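Local atomic coordinates of Myo-inositol 2-dehydrogenase (Lactobacillus plantarum WCFS1, PDB entry 3CEA), a protein that probably catalyses the NAD-dependent oxidation of myo-inositol at its 2-hydroxyl, and binds NAD through a Rossmann-fold domain. Residues 65-70 with 88-93; 132-137 with 299-304; 189-194 with 323-328; 250-255 with 292-297. All blocks are in the same frame, centred on the assembly; numbering follows the deposited sequence.

Contact 1 (65-70 with 88-93); sequences DMIDTE and TIYAMN
Tyr90 reaches from helix 84-93 to Asp68 of segment 65-70, and its phenol ring spans the groove between the two segments. With CG anti to the backbone N (chi1 -159°), the ring leaves its helix pointing at segment 65-70. The hydroxyl donates to the carboxylate of Asp68, with OH to OD2 at 2.6 Å, and OD2 receives it on its syn lone pair, the side of the other oxygen. Ring and carboxylate are not coplanar; their planes stand 55° apart. The second oxygen, Asp68 OD1, lies 3.7 Å from Tyr90 CE2. Deeper in the groove, the delta methyl of Ile67 meets the same ring at its rim, CD1 to Tyr90 CD2 at 3.9 Å and in the ring plane, while the two side chains slide past each other in opposite directions. A phenylalanine at Tyr90 would probably keep the touch on Ile67 but leave the Asp68 carboxylate without its donor across the groove, freer to turn. One residue on, Ala91 offers its CB to the tip of Ile67, at 4.1 Å from CD1; this small residue and Ile67 also both lean on Ile75 of strand 74-77. The polar bond thus lies at the outer end of the groove and the apolar touches next to the sheet. Two helices packed side by side on one face of a parallel sheet, with strand 74-77 beneath both, are characteristic of the NAD-binding Rossmann fold.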
# COMPACT_ATOMS: atom_id res chain seq x y z
N ASP A 65 -42.34 25.10 -18.40
CA ASP A 65 -43.22 25.80 -17.46
C ASP A 65 -42.41 26.50 -16.37
O ASP A 65 -42.71 27.64 -16.03
CB ASP A 65 -44.21 24.82 -16.81
CG ASP A 65 -45.41 24.53 -17.70
OD1 ASP A 65 -45.59 25.21 -18.73
OD2 ASP A 65 -46.18 23.60 -17.36
N MSE A 66 -41.39 25.82 -15.85
CA MSE A 66 -40.54 26.37 -14.80
C MSE A 66 -39.75 27.59 -15.27
O MSE A 66 -39.71 28.61 -14.58
CB MSE A 66 -39.59 25.30 -14.25
CG MSE A 66 -38.79 25.75 -13.03
SE MSE A 66 -37.69 24.33 -12.28
CE MSE A 66 -36.43 24.13 -13.74
N ILE A 67 -39.15 27.48 -16.45
CA ILE A 67 -38.33 28.55 -17.03
C ILE A 67 -39.16 29.80 -17.36
O ILE A 67 -38.67 30.93 -17.25
CB ILE A 67 -37.53 28.04 -18.27
CG1 ILE A 67 -36.49 27.00 -17.84
CG2 ILE A 67 -36.85 29.20 -19.01
CD1 ILE A 67 -35.91 26.17 -18.98
N ASP A 68 -40.42 29.59 -17.73
CA ASP A 68 -41.31 30.69 -18.11
C ASP A 68 -42.10 31.28 -16.94
O ASP A 68 -42.86 32.24 -17.12
CB ASP A 68 -42.28 30.23 -19.21
CG ASP A 68 -41.56 29.83 -20.50
OD1 ASP A 68 -40.46 30.36 -20.77
OD2 ASP A 68 -42.12 28.99 -21.24
N THR A 69 -41.92 30.72 -15.74
CA THR A 69 -42.68 31.17 -14.56
C THR A 69 -41.77 31.67 -13.44
O THR A 69 -42.12 32.63 -12.75
CB THR A 69 -43.60 30.05 -14.01
OG1 THR A 69 -44.29 29.41 -15.09
CG2 THR A 69 -44.62 30.61 -13.03
N GLU A 70 -40.62 31.03 -13.26
CA GLU A 70 -39.73 31.35 -12.15
C GLU A 70 -38.80 32.52 -12.46
O GLU A 70 -38.33 32.69 -13.59
CB GLU A 70 -38.91 30.13 -11.73
CG GLU A 70 -39.74 28.96 -11.21
CD GLU A 70 -40.36 29.21 -9.84
OE1 GLU A 70 -39.66 29.73 -8.94
OE2 GLU A 70 -41.54 28.88 -9.66
N THR A 88 -30.93 23.24 -22.92
CA THR A 88 -29.93 24.31 -22.98
C THR A 88 -30.38 25.44 -23.90
O THR A 88 -30.34 26.60 -23.51
CB THR A 88 -28.55 23.77 -23.41
OG1 THR A 88 -28.14 22.73 -22.51
CG2 THR A 88 -27.50 24.87 -23.40
N ILE A 89 -30.83 25.09 -25.11
CA ILE A 89 -31.32 26.07 -26.08
C ILE A 89 -32.46 26.91 -25.50
O ILE A 89 -32.43 28.14 -25.57
CB ILE A 89 -31.73 25.40 -27.42
CG1 ILE A 89 -30.50 24.85 -28.15
CG2 ILE A 89 -32.48 26.39 -28.33
CD1 ILE A 89 -30.81 23.79 -29.20
N TYR A 90 -33.45 26.25 -24.91
CA TYR A 90 -34.61 26.94 -24.33
C TYR A 90 -34.21 27.90 -23.21
O TYR A 90 -34.71 29.02 -23.14
CB TYR A 90 -35.65 25.94 -23.84
CG TYR A 90 -37.04 26.52 -23.72
CD1 TYR A 90 -37.86 26.67 -24.84
CD2 TYR A 90 -37.55 26.92 -22.48
CE1 TYR A 90 -39.14 27.21 -24.73
CE2 TYR A 90 -38.83 27.46 -22.36
CZ TYR A 90 -39.62 27.60 -23.49
OH TYR A 90 -40.88 28.13 -23.39
N ALA A 91 -33.31 27.44 -22.34
CA ALA A 91 -32.83 28.23 -21.20
C ALA A 91 -31.92 29.38 -21.62
O ALA A 91 -32.00 30.47 -21.05
CB ALA A 91 -32.14 27.33 -20.18
N MSE A 92 -31.05 29.13 -22.60
CA MSE A 92 -30.19 30.18 -23.17
C MSE A 92 -31.03 31.30 -23.79
O MSE A 92 -30.74 32.48 -23.60
CB MSE A 92 -29.23 29.60 -24.22
CG MSE A 92 -28.15 28.66 -23.70
SE MSE A 92 -26.71 29.48 -22.66
CE MSE A 92 -26.18 30.85 -23.85
N ASN A 93 -32.07 30.91 -24.53
CA ASN A 93 -32.98 31.86 -25.18
C ASN A 93 -33.80 32.70 -24.20
O ASN A 93 -34.27 33.78 -24.55
CB ASN A 93 -33.91 31.14 -26.15
CG ASN A 93 -33.23 30.74 -27.45
OD1 ASN A 93 -32.31 31.41 -27.91
ND2 ASN A 93 -33.69 29.64 -28.04

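Contact 2 (132-137 with 299-304); sequences RRYDDS and TDEVQD
One face of the Tyr134 ring rests on Glu301, whose CB stands 3.5 Å from the ring centroid and 15° off the normal, a CH-pi contact made over the face, if a little toward the rim. At the ring edge, in its plane, sits Asp304 OD2. The hydroxyl donates to this oxygen, Tyr134 OH to Asp304 OD2 being 2.7 Å; it arrives on the anti side of the carboxylate, 28° out of its plane. The Asp304 methylene helps to hold the edge, with CB at 3.7 Å from Tyr134 CE2. Glu301 and Asp304 lie three residues apart on helix 295-311, so one ring covers nearly a turn of it. Asp304 has CG anti to its backbone N (chi1 -176°), which carries the carboxylate over to the hydroxyl, whereas beyond CB the Glu301 chain leads away from the ring and ends near the bound NAD. A leucine at Tyr134 would probably give up both the flat face laid against Glu301 and the hydroxyl, and Asp304 would lose its donor across the contact. The segment carrying the ring passes straight into helix 136-146, where Asp135 is the N-cap: its OD2 takes a weak bond from Ser137 N, at 3.1 Å, and an ordinary hydrogen bond from Tyr138 N. Beyond it, Ser137 OG is hydrogen-bonded to the backbone N of Arg273 in the second subunit. The chemistry across the contact is a neutral phenol donating to a carboxylate, with carbon beneath the ring; this implies a joint that needs no opposite charge, although the donor would probably help to stabilise a negative Asp304.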
# COMPACT_ATOMS: atom_id res chain seq x y z
N ARG A 132 -13.77 16.18 -12.81
CA ARG A 132 -12.46 15.59 -12.46
C ARG A 132 -11.32 16.60 -12.55
O ARG A 132 -10.31 16.44 -11.86
CB ARG A 132 -12.16 14.36 -13.31
CG ARG A 132 -13.12 13.20 -13.08
CD ARG A 132 -12.62 11.92 -13.70
NE ARG A 132 -13.67 10.90 -13.76
CZ ARG A 132 -13.56 9.75 -14.42
NH1 ARG A 132 -12.45 9.46 -15.08
NH2 ARG A 132 -14.57 8.90 -14.42
N ARG A 133 -11.49 17.62 -13.38
CA ARG A 133 -10.51 18.71 -13.51
C ARG A 133 -10.40 19.54 -12.22
O ARG A 133 -9.38 20.19 -11.99
CB ARG A 133 -10.86 19.62 -14.68
CG ARG A 133 -10.65 19.00 -16.05
CD ARG A 133 -10.25 20.07 -17.06
NE ARG A 133 -10.36 19.62 -18.44
CZ ARG A 133 -9.92 20.31 -19.49
NH1 ARG A 133 -9.34 21.50 -19.33
NH2 ARG A 133 -10.07 19.83 -20.72
N TYR A 134 -11.45 19.50 -11.41
CA TYR A 134 -11.51 20.21 -10.13
C TYR A 134 -10.99 19.36 -8.97
O TYR A 134 -10.61 19.91 -7.93
CB TYR A 134 -12.95 20.66 -9.84
CG TYR A 134 -13.47 21.71 -10.79
CD1 TYR A 134 -14.05 21.35 -12.01
CD2 TYR A 134 -13.40 23.06 -10.47
CE1 TYR A 134 -14.53 22.31 -12.89
CE2 TYR A 134 -13.89 24.03 -11.34
CZ TYR A 134 -14.45 23.65 -12.55
OH TYR A 134 -14.93 24.61 -13.41
N ASP A 135 -10.97 18.04 -9.15
CA ASP A 135 -10.52 17.11 -8.12
C ASP A 135 -9.09 17.42 -7.67
O ASP A 135 -8.22 17.71 -8.51
CB ASP A 135 -10.62 15.66 -8.61
CG ASP A 135 -10.09 14.66 -7.60
OD1 ASP A 135 -10.80 14.37 -6.61
OD2 ASP A 135 -8.96 14.17 -7.79
N ASP A 136 -8.86 17.36 -6.36
CA ASP A 136 -7.59 17.72 -5.75
C ASP A 136 -6.41 16.89 -6.25
O ASP A 136 -5.33 17.42 -6.49
CB ASP A 136 -7.69 17.62 -4.22
CG ASP A 136 -6.57 18.35 -3.50
N SER A 137 -6.64 15.58 -6.40
CA SER A 137 -5.60 14.64 -6.82
C SER A 137 -5.22 14.79 -8.30
O SER A 137 -4.03 14.82 -8.63
CB SER A 137 -6.02 13.19 -6.52
OG SER A 137 -6.07 12.97 -5.12
N THR A 299 -18.84 19.88 -5.72
CA THR A 299 -19.11 21.10 -4.98
C THR A 299 -18.27 22.25 -5.55
O THR A 299 -18.81 23.30 -5.88
CB THR A 299 -18.84 20.91 -3.47
OG1 THR A 299 -19.72 19.91 -2.96
CG2 THR A 299 -19.07 22.20 -2.70
N ASP A 300 -16.97 22.02 -5.70
CA ASP A 300 -16.04 23.04 -6.17
C ASP A 300 -16.36 23.55 -7.59
O ASP A 300 -16.20 24.75 -7.86
CB ASP A 300 -14.59 22.56 -6.06
CG ASP A 300 -14.10 22.48 -4.61
OD1 ASP A 300 -14.78 23.00 -3.70
OD2 ASP A 300 -13.01 21.90 -4.38
N GLU A 301 -16.81 22.66 -8.47
CA GLU A 301 -17.15 23.05 -9.85
C GLU A 301 -18.42 23.91 -9.92
O GLU A 301 -18.49 24.85 -10.71
CB GLU A 301 -17.28 21.83 -10.77
CG GLU A 301 -18.53 20.99 -10.56
CD GLU A 301 -18.85 20.08 -11.73
OE1 GLU A 301 -18.24 20.25 -12.81
OE2 GLU A 301 -19.72 19.21 -11.57
N VAL A 302 -19.41 23.56 -9.11
CA VAL A 302 -20.67 24.31 -9.06
C VAL A 302 -20.43 25.68 -8.44
O VAL A 302 -20.99 26.68 -8.89
CB VAL A 302 -21.78 23.52 -8.31
CG1 VAL A 302 -22.98 24.41 -8.00
CG2 VAL A 302 -22.22 22.32 -9.14
N GLN A 303 -19.58 25.72 -7.42
CA GLN A 303 -19.15 26.98 -6.81
C GLN A 303 -18.42 27.85 -7.84
O GLN A 303 -18.64 29.07 -7.89
CB GLN A 303 -18.26 26.73 -5.59
CG GLN A 303 -17.89 28.00 -4.81
CD GLN A 303 -19.07 28.60 -4.08
OE1 GLN A 303 -19.59 28.01 -3.13
NE2 GLN A 303 -19.50 29.78 -4.51
N ASP A 304 -17.57 27.23 -8.65
CA ASP A 304 -16.85 27.93 -9.71
C ASP A 304 -17.82 28.54 -10.73
O ASP A 304 -17.62 29.67 -11.18
CB ASP A 304 -15.85 27.00 -10.40
CG ASP A 304 -15.01 27.71 -11.45
OD1 ASP A 304 -14.38 28.75 -11.13
OD2 ASP A 304 -14.96 27.23 -12.61

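Contact 3 (189-194 with 323-328). With NAD (nicotinamide-adenine-dinucleotide), chain E.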
# COMPACT_ATOMS: atom_id res chain seq x y z
N HIS A 189 -14.86 11.13 -19.62
CA HIS A 189 -14.12 11.84 -18.59
C HIS A 189 -12.62 11.72 -18.79
O HIS A 189 -11.89 12.72 -18.72
CB HIS A 189 -14.49 11.31 -17.21
CG HIS A 189 -15.89 11.63 -16.79
ND1 HIS A 189 -16.24 12.84 -16.22
CD2 HIS A 189 -17.02 10.89 -16.83
CE1 HIS A 189 -17.53 12.83 -15.95
NE2 HIS A 189 -18.02 11.66 -16.31
N ASP A 190 -12.16 10.50 -19.04
CA ASP A 190 -10.74 10.21 -19.28
C ASP A 190 -10.25 10.83 -20.58
O ASP A 190 -9.11 11.29 -20.66
CB ASP A 190 -10.49 8.70 -19.29
CG ASP A 190 -10.92 8.02 -18.00
OD1 ASP A 190 -10.55 8.51 -16.91
OD2 ASP A 190 -11.63 6.98 -18.08
N ILE A 191 -11.12 10.84 -21.59
CA ILE A 191 -10.82 11.50 -22.87
C ILE A 191 -10.47 12.96 -22.64
O ILE A 191 -9.42 13.43 -23.11
CB ILE A 191 -11.99 11.36 -23.88
CG1 ILE A 191 -12.11 9.90 -24.35
CG2 ILE A 191 -11.79 12.29 -25.08
CD1 ILE A 191 -13.38 9.58 -25.11
N ASP A 192 -11.32 13.67 -21.90
CA ASP A 192 -11.08 15.06 -21.54
C ASP A 192 -9.77 15.22 -20.76
O ASP A 192 -9.00 16.15 -21.02
CB ASP A 192 -12.25 15.61 -20.71
CG ASP A 192 -12.02 17.04 -20.24
OD1 ASP A 192 -12.06 17.96 -21.09
OD2 ASP A 192 -11.80 17.24 -19.02
N LEU A 193 -9.52 14.30 -19.83
CA LEU A 193 -8.31 14.32 -19.01
C LEU A 193 -7.06 14.14 -19.86
O LEU A 193 -6.06 14.82 -19.65
CB LEU A 193 -8.37 13.24 -17.93
CG LEU A 193 -9.38 13.40 -16.79
CD1 LEU A 193 -9.53 12.09 -16.03
CD2 LEU A 193 -9.01 14.54 -15.84
N ILE A 194 -7.13 13.24 -20.83
CA ILE A 194 -6.02 12.98 -21.74
C ILE A 194 -5.73 14.21 -22.60
O ILE A 194 -4.58 14.60 -22.76
CB ILE A 194 -6.27 11.69 -22.57
CG1 ILE A 194 -6.10 10.46 -21.67
CG2 ILE A 194 -5.32 11.59 -23.76
CD1 ILE A 194 -6.84 9.24 -22.13
N ILE A 323 -17.53 18.98 -27.25
CA ILE A 323 -17.83 18.43 -28.57
C ILE A 323 -16.77 17.39 -28.96
O ILE A 323 -17.11 16.26 -29.33
CB ILE A 323 -17.96 19.53 -29.66
CG1 ILE A 323 -19.20 20.40 -29.38
CG2 ILE A 323 -18.06 18.92 -31.05
CD1 ILE A 323 -19.26 21.68 -30.20
N LYS A 324 -15.50 17.78 -28.86
CA LYS A 324 -14.38 16.89 -29.17
C LYS A 324 -14.40 15.60 -28.34
O LYS A 324 -14.27 14.51 -28.89
CB LYS A 324 -13.05 17.63 -29.01
CG LYS A 324 -12.80 18.69 -30.07
CD LYS A 324 -11.54 19.47 -29.80
CE LYS A 324 -11.17 20.36 -30.98
NZ LYS A 324 -9.90 21.08 -30.73
N ALA A 325 -14.58 15.74 -27.03
CA ALA A 325 -14.65 14.59 -26.13
C ALA A 325 -15.78 13.64 -26.52
O ALA A 325 -15.62 12.41 -26.49
CB ALA A 325 -14.82 15.05 -24.68
N LEU A 326 -16.92 14.21 -26.90
CA LEU A 326 -18.07 13.44 -27.35
C LEU A 326 -17.80 12.75 -28.69
O LEU A 326 -18.24 11.62 -28.92
CB LEU A 326 -19.30 14.34 -27.45
CG LEU A 326 -20.67 13.74 -27.80
CD1 LEU A 326 -21.14 12.80 -26.70
CD2 LEU A 326 -21.68 14.86 -28.04
N LYS A 327 -17.07 13.44 -29.57
CA LYS A 327 -16.71 12.91 -30.89
C LYS A 327 -15.75 11.73 -30.78
O LYS A 327 -15.93 10.71 -31.46
CB LYS A 327 -16.11 14.00 -31.78
CG LYS A 327 -17.12 14.98 -32.34
CD LYS A 327 -16.50 15.87 -33.40
CE LYS A 327 -17.56 16.75 -34.05
NZ LYS A 327 -17.03 17.47 -35.24
N ILE A 328 -14.73 11.87 -29.93
CA ILE A 328 -13.75 10.81 -29.68
C ILE A 328 -14.42 9.58 -29.04
O ILE A 328 -14.11 8.45 -29.40
CB ILE A 328 -12.57 11.32 -28.80
CG1 ILE A 328 -11.86 12.49 -29.49
CG2 ILE A 328 -11.57 10.19 -28.52
CD1 ILE A 328 -11.20 13.48 -28.53
PA NAD E . -31.13 9.71 -13.39
O1A NAD E . -30.73 9.09 -12.11
O2A NAD E . -31.91 8.78 -14.24
O5B NAD E . -31.95 11.06 -13.08
C5B NAD E . -32.63 11.75 -14.11
C4B NAD E . -33.59 12.77 -13.50
O4B NAD E . -34.07 13.66 -14.49
C3B NAD E . -34.81 12.11 -12.88
O3B NAD E . -35.01 12.68 -11.61
C2B NAD E . -35.96 12.46 -13.81
O2B NAD E . -37.17 12.67 -13.11
C1B NAD E . -35.48 13.73 -14.49
N9A NAD E . -36.00 13.84 -15.86
C8A NAD E . -35.92 12.91 -16.86
N7A NAD E . -36.51 13.40 -17.97
C5A NAD E . -36.98 14.63 -17.70
C6A NAD E . -37.67 15.57 -18.47
N6A NAD E . -37.75 15.40 -19.78
N1A NAD E . -38.03 16.78 -17.90
C2A NAD E . -37.71 17.06 -16.58
N3A NAD E . -37.02 16.13 -15.82
C4A NAD E . -36.67 14.93 -16.37
O3 NAD E . -29.83 10.22 -14.19
PN NAD E . -28.50 10.73 -13.43
O1N NAD E . -28.89 11.56 -12.26
O2N NAD E . -27.62 9.56 -13.26
O5D NAD E . -27.77 11.68 -14.50
C5D NAD E . -28.43 12.70 -15.22
C4D NAD E . -27.40 13.37 -16.13
O4D NAD E . -26.19 13.57 -15.42
C3D NAD E . -27.09 12.52 -17.35
O3D NAD E . -27.18 13.33 -18.50
C2D NAD E . -25.66 12.05 -17.13
O2D NAD E . -24.92 12.04 -18.33
C1D NAD E . -25.09 13.05 -16.14
N1N NAD E . -24.11 12.42 -15.23
C2N NAD E . -22.88 13.00 -15.07
C3N NAD E . -21.93 12.42 -14.22
C7N NAD E . -20.64 13.14 -13.91
O7N NAD E . -19.55 12.38 -13.44
N7N NAD E . -20.55 14.46 -14.09
C4N NAD E . -22.24 11.26 -13.53
C5N NAD E . -23.50 10.68 -13.69
C6N NAD E . -24.43 11.27 -14.54
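Apolar packing carries the contact of Ile191 with Ala325 and Ile328. Both branches of Ile191 take part. Its CG2, anti to the backbone N while CG1 stands beside that N (chi1 -70°), meets the end of Ile328 at CD1, 3.7 Å away, and lies 3.8 Å from Ala325 CA. The other branch ends in Ile191 CD1, which comes 3.9 Å from Ile328 CG2 and runs alongside the Ala325 backbone, 3.9 Å from its O. The two isoleucines therefore slide past each other in opposite directions, methyl beside methyl, while the small alanine lets helix 319-338 come up close. No polar bond joins the two segments. The polar work of segment 189-194 is directed at other partners: Asp190 and Asp192, next-but-one neighbours, form salt bridges with Arg132 and Arg133 respectively, which tie this helix to the stretch leading into helix 136-146. Contact with the cofactor is a third kind. His189 belongs to the NAD pocket, and its ring approaches the carboxamide of the nicotinamide, with CE1 and NE2 each 3.3 Å from NAD O7N; the carbonyl oxygen comes obliquely, while NAD N7N lies near the plane of the imidazole, at its edge. The helix is kinked here, the backbone N of His189 and that of Asp190 having no bond to the preceding turn. Ile191 and Ile194 also press on Leu240 of strand 237-243 in the mixed sheet, so Ile191 touches both that sheet and helix 319-338, which reaches in turn to helix 108-119 of the Rossmann domain through Ile323 and Leu326.

Contact 4 (250-255 with 292-297); sequences NQVELE and ERFDTA
Val252 points a methyl at the edge of the Phe294 ring: CG1 lies in the ring plane, 3.6 Å from Phe294 CZ, and the two side chains cross obliquely. Because CG1 is anti to the valine's backbone N (chi1 177°), this branch comes closest, and CG2 meets only the neighbouring corner, 4.2 Å from Phe294 CE2. A face of the same ring is covered from within its own segment. Arg293 folds back over it, CG standing 3.5 Å above the ring plane toward the rim, and the guanidinium lies with Phe294 CE1 under its centre. A water near the guanidinium plane then joins the segments: it accepts from Arg293 NH2 at 2.8 Å and donates to the backbone O of Val252 at 2.7 Å. The other amino group, NH1, is salt-bridged to Asp135, so both amino groups are held, which should limit the turning of the guanidinium. Just before the strand, Asn250 OD1 only brushes Arg293 CB, its ND2 being used by the backbone O of Ile161. On the far side of the strand the chemistry is polar: Gln251 NE2 donates to Glu253 OE1 from above the carboxylate plane, at 2.9 Å, and Glu253 also bridges Arg264 of the third subunit. Phe294 marks the break between helix 290-293 and helix 295-311, at the N-cap of the latter. A sheet whose one face packs on helices, here also through Tyr138, and whose other face meets another subunit is characteristic of the C-terminal domain of the GFO/IDH/MocA family.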
# COMPACT_ATOMS: atom_id res chain seq x y z
N ASN A 250 -16.22 1.38 -6.73
CA ASN A 250 -16.06 2.25 -7.89
C ASN A 250 -14.57 2.47 -8.15
O ASN A 250 -13.88 3.05 -7.31
CB ASN A 250 -16.79 3.58 -7.67
CG ASN A 250 -16.56 4.58 -8.79
OD1 ASN A 250 -16.20 5.73 -8.54
ND2 ASN A 250 -16.78 4.15 -10.04
N GLN A 251 -14.09 2.00 -9.30
CA GLN A 251 -12.70 2.19 -9.69
C GLN A 251 -12.57 3.35 -10.66
O GLN A 251 -13.14 3.31 -11.76
CB GLN A 251 -12.12 0.92 -10.31
CG GLN A 251 -10.63 0.99 -10.68
CD GLN A 251 -9.71 0.86 -9.47
OE1 GLN A 251 -10.12 0.43 -8.39
NE2 GLN A 251 -8.44 1.24 -9.65
N VAL A 252 -11.84 4.39 -10.25
CA VAL A 252 -11.56 5.54 -11.10
C VAL A 252 -10.07 5.84 -11.01
O VAL A 252 -9.57 6.34 -10.00
CB VAL A 252 -12.42 6.78 -10.75
CG1 VAL A 252 -12.03 7.96 -11.63
CG2 VAL A 252 -13.91 6.48 -10.94
N GLU A 253 -9.37 5.53 -12.09
CA GLU A 253 -7.93 5.42 -12.08
C GLU A 253 -7.35 6.10 -13.32
O GLU A 253 -7.86 5.91 -14.43
CB GLU A 253 -7.55 3.94 -12.05
CG GLU A 253 -6.10 3.61 -11.76
CD GLU A 253 -5.80 2.12 -11.91
OE1 GLU A 253 -6.75 1.31 -11.98
OE2 GLU A 253 -4.60 1.75 -11.97
N LEU A 254 -6.31 6.90 -13.12
CA LEU A 254 -5.56 7.48 -14.22
C LEU A 254 -4.07 7.27 -14.03
O LEU A 254 -3.51 7.62 -12.98
CB LEU A 254 -5.86 8.98 -14.37
CG LEU A 254 -5.31 9.69 -15.62
CD1 LEU A 254 -5.99 9.19 -16.90
CD2 LEU A 254 -5.46 11.19 -15.50
N GLU A 255 -3.44 6.69 -15.04
CA GLU A 255 -2.00 6.49 -15.04
C GLU A 255 -1.36 7.32 -16.13
O GLU A 255 -1.67 7.16 -17.31
CB GLU A 255 -1.66 5.01 -15.24
CG GLU A 255 -0.16 4.72 -15.34
CD GLU A 255 0.12 3.31 -15.81
OE1 GLU A 255 -0.03 2.37 -15.01
OE2 GLU A 255 0.49 3.15 -16.99
N GLU A 292 -19.51 9.69 -4.14
CA GLU A 292 -18.70 9.71 -2.93
C GLU A 292 -17.24 10.06 -3.23
O GLU A 292 -16.60 10.78 -2.47
CB GLU A 292 -18.79 8.37 -2.19
CG GLU A 292 -20.14 8.13 -1.52
CD GLU A 292 -20.47 9.15 -0.44
OE1 GLU A 292 -19.88 9.07 0.66
OE2 GLU A 292 -21.32 10.03 -0.69
N ARG A 293 -16.74 9.54 -4.34
CA ARG A 293 -15.37 9.79 -4.79
C ARG A 293 -15.14 11.26 -5.16
O ARG A 293 -14.12 11.84 -4.79
CB ARG A 293 -15.03 8.87 -5.98
CG ARG A 293 -13.76 9.21 -6.77
CD ARG A 293 -12.48 9.09 -5.95
NE ARG A 293 -11.31 9.48 -6.71
CZ ARG A 293 -10.78 10.70 -6.73
NH1 ARG A 293 -11.31 11.68 -6.01
NH2 ARG A 293 -9.70 10.94 -7.47
N PHE A 294 -16.11 11.85 -5.85
CA PHE A 294 -15.94 13.18 -6.41
C PHE A 294 -16.80 14.27 -5.77
O PHE A 294 -16.96 15.36 -6.33
CB PHE A 294 -16.15 13.14 -7.93
CG PHE A 294 -15.06 12.40 -8.66
CD1 PHE A 294 -13.77 12.90 -8.71
CD2 PHE A 294 -15.34 11.19 -9.30
CE1 PHE A 294 -12.76 12.22 -9.38
CE2 PHE A 294 -14.33 10.51 -9.98
CZ PHE A 294 -13.04 11.02 -10.02
N ASP A 295 -17.34 13.97 -4.59
CA ASP A 295 -18.21 14.90 -3.85
C ASP A 295 -17.67 16.33 -3.78
O ASP A 295 -18.38 17.28 -4.11
CB ASP A 295 -18.49 14.37 -2.44
CG ASP A 295 -19.51 15.21 -1.69
OD1 ASP A 295 -20.71 15.17 -2.06
OD2 ASP A 295 -19.11 15.91 -0.73
N THR A 296 -16.41 16.48 -3.36
CA THR A 296 -15.77 17.80 -3.26
C THR A 296 -15.62 18.47 -4.63
O THR A 296 -15.91 19.67 -4.77
CB THR A 296 -14.39 17.71 -2.56
OG1 THR A 296 -14.51 16.96 -1.35
CG2 THR A 296 -13.86 19.10 -2.24
N ALA A 297 -15.18 17.71 -5.63
CA ALA A 297 -15.04 18.21 -7.00
C ALA A 297 -16.37 18.72 -7.56
O ALA A 297 -16.40 19.75 -8.24
CB ALA A 297 -14.45 17.14 -7.91
O HOH W 1 -9.06 8.95 -9.36

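Contacts 3 and 4 are buried, whereas contacts 1 and 2 are only partly so. Contact 1 stands apart in the Rossmann domain, its centre about 26 Å or more from the centres of the others. Contacts 2, 3 and 4 touch one another: contacts 2 and 4 share helix 295-311, and segment 132-137 sends arginines to contact 3 and a carboxylate to contact 4. Chemistry follows place. The two partly buried contacts each use a tyrosine hydroxyl bonded to an aspartate, syn in contact 1 and anti in contact 2; contact 3 relies on methyl packing, and contact 4 adds a bridging water. Contacts 2 to 4 all lie near the nicotinamide half of NAD.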